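Local coordinates for antibiotic biosynthesis monooxygenase family protein (Shewanella oneidensis, PDB 2BBE), which is of unknown function but probably acts as a monooxygenase of the antibiotic biosynthesis type, at residues Gln13-Ala18 / Val65-Asp70. Residues are numbered along the deposited sequence; the frame is centred on the assembly and turned at random.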
loop_
_atom_site.group_PDB
_atom_site.type_symbol
_atom_site.label_atom_id
_atom_site.label_comp_id
_atom_site.label_asym_id
_atom_site.label_seq_id
_atom_site.Cartn_x
_atom_site.Cartn_y
_atom_site.Cartn_z
ATOM N N GLN A 13 9.278 11.524 2.193
ATOM C CA GLN A 13 9.246 10.232 1.496
ATOM C C GLN A 13 9.547 10.407 0.014
ATOM O O GLN A 13 9.273 11.469 -0.566
ATOM C CB GLN A 13 7.908 9.521 1.730
ATOM C CG GLN A 13 7.711 9.131 3.208
ATOM C CD GLN A 13 6.370 8.490 3.453
ATOM O OE1 GLN A 13 5.856 7.781 2.589
ATOM N NE2 GLN A 13 5.789 8.732 4.627
ATOM N N ILE A 14 10.134 9.378 -0.587
ATOM C CA ILE A 14 10.605 9.481 -1.960
ATOM C C ILE A 14 9.910 8.423 -2.789
ATOM O O ILE A 14 9.928 7.224 -2.448
ATOM C CB ILE A 14 12.153 9.297 -2.067
ATOM C CG1 ILE A 14 12.887 10.473 -1.376
ATOM C CG2 ILE A 14 12.585 9.141 -3.539
ATOM C CD1 ILE A 14 12.679 11.841 -2.055
ATOM N N VAL A 15 9.279 8.880 -3.859
ATOM C CA VAL A 15 8.636 7.985 -4.823
ATOM C C VAL A 15 9.535 7.903 -6.060
ATOM O O VAL A 15 10.127 8.904 -6.460
ATOM C CB VAL A 15 7.197 8.477 -5.171
ATOM C CG1 VAL A 15 6.631 7.767 -6.455
ATOM C CG2 VAL A 15 6.253 8.228 -3.960
ATOM N N CYS A 16 9.662 6.720 -6.644
ATOM C CA CYS A 16 10.407 6.595 -7.897
ATOM C C CYS A 16 9.649 5.744 -8.884
ATOM O O CYS A 16 9.097 4.678 -8.524
ATOM C CB CYS A 16 11.816 6.000 -7.665
ATOM S SG CYS A 16 12.797 5.780 -9.189
ATOM N N VAL A 17 9.604 6.210 -10.128
ATOM C CA VAL A 17 9.077 5.407 -11.225
ATOM C C VAL A 17 10.213 5.211 -12.231
ATOM O O VAL A 17 10.782 6.188 -12.730
ATOM C CB VAL A 17 7.858 6.062 -11.910
ATOM C CG1 VAL A 17 7.382 5.197 -13.097
ATOM C CG2 VAL A 17 6.697 6.261 -10.891
ATOM N N ALA A 18 10.551 3.961 -12.514
ATOM C CA ALA A 18 11.691 3.651 -13.396
ATOM C C ALA A 18 11.200 2.676 -14.465
ATOM O O ALA A 18 10.850 1.522 -14.154
ATOM C CB ALA A 18 12.863 3.034 -12.555
ATOM N N VAL A 65 7.588 0.673 -9.719
ATOM C CA VAL A 65 6.924 1.716 -8.948
ATOM C C VAL A 65 7.400 1.549 -7.510
ATOM O O VAL A 65 7.195 0.489 -6.889
ATOM C CB VAL A 65 5.384 1.577 -9.058
ATOM C CG1 VAL A 65 4.664 2.473 -7.992
ATOM C CG2 VAL A 65 4.949 1.923 -10.514
ATOM N N GLU A 66 8.065 2.584 -6.995
ATOM C CA GLU A 66 8.843 2.451 -5.769
ATOM C C GLU A 66 8.509 3.559 -4.780
ATOM O O GLU A 66 8.075 4.650 -5.191
ATOM C CB GLU A 66 10.357 2.537 -6.089
ATOM C CG GLU A 66 10.822 1.754 -7.333
ATOM C CD GLU A 66 12.304 1.992 -7.678
ATOM O OE1 GLU A 66 13.032 2.640 -6.886
ATOM O OE2 GLU A 66 12.750 1.511 -8.750
ATOM N N LYS A 67 8.754 3.278 -3.498
ATOM C CA LYS A 67 8.657 4.285 -2.428
ATOM C C LYS A 67 9.634 3.942 -1.306
ATOM O O LYS A 67 9.760 2.774 -0.905
ATOM C CB LYS A 67 7.218 4.407 -1.890
ATOM C CG LYS A 67 6.927 5.727 -1.148
ATOM C CD LYS A 67 5.521 5.770 -0.489
ATOM C CE LYS A 67 4.369 5.902 -1.496
ATOM N NZ LYS A 67 2.989 6.025 -0.821
ATOM N N PHE A 68 10.327 4.966 -0.812
ATOM C CA PHE A 68 11.333 4.847 0.249
ATOM C C PHE A 68 11.066 5.888 1.323
ATOM O O PHE A 68 10.465 6.937 1.053
ATOM C CB PHE A 68 12.761 5.025 -0.314
ATOM C CG PHE A 68 13.137 3.959 -1.293
ATOM C CD1 PHE A 68 12.811 4.097 -2.648
ATOM C CD2 PHE A 68 13.773 2.786 -0.854
ATOM C CE1 PHE A 68 13.125 3.079 -3.569
ATOM C CE2 PHE A 68 14.084 1.765 -1.752
ATOM C CZ PHE A 68 13.761 1.909 -3.105
ATOM N N VAL A 69 11.491 5.588 2.551
ATOM C CA VAL A 69 11.172 6.453 3.691
ATOM C C VAL A 69 11.754 7.873 3.531
ATOM O O VAL A 69 11.218 8.840 4.076
ATOM C CB VAL A 69 11.614 5.812 5.038
ATOM C CG1 VAL A 69 10.839 4.507 5.292
ATOM C CG2 VAL A 69 13.099 5.562 5.055
ATOM N N ASP A 70 12.854 7.989 2.782
ATOM C CA ASP A 70 13.507 9.292 2.566
ATOM C C ASP A 70 14.592 9.172 1.520
ATOM O O ASP A 70 14.835 8.088 1.017
ATOM C CB ASP A 70 14.053 9.913 3.870
ATOM C CG ASP A 70 15.053 9.014 4.614
ATOM O OD1 ASP A 70 15.786 8.210 4.011
ATOM O OD2 ASP A 70 15.106 9.142 5.856
#
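With SG trans to its own backbone N (chi1 179°), C16 brings CB and SG up to the E66 carboxylate, whose chain, extended beyond CG, sets OE1 3.7 Å from C16 CB. The two strands, 8-22 and 61-68, are the antiparallel central pair of the four-stranded sheet of a dimeric alpha-beta barrel fold. I14 and F68 grip each other by two backbone hydrogen bonds, as do C16 and E66; I14 N to F68 O (3.0 Å) is nearly straight at N-H, whereas C16 N sits well above the carbonyl plane of E66, off its lone pairs. V15–K67 and V17–V65 are the alternating non-hydrogen-bonded pairs. I14, C16, E66 and F68 face helix 71-78, where F74 touches the first three and H77 meets the F68 ring. On the V15 and K67 face, the lysine leaves its strand with CG opposite the backbone N (chi1 -160°) and crosses V15 at a slant, CG 3.8 Å from V15 CG2, before NZ bonds to Q105 OE1. Q13 slants across the lysine, OE1 3.7 Å from K67 CD, and donates NE2 to A45 O and C47 O of a second subunit. Near the strand end, D70 OD1 N-caps the following helix at A73 N, while I14 CG1 rests 3.6 Å from D70 C.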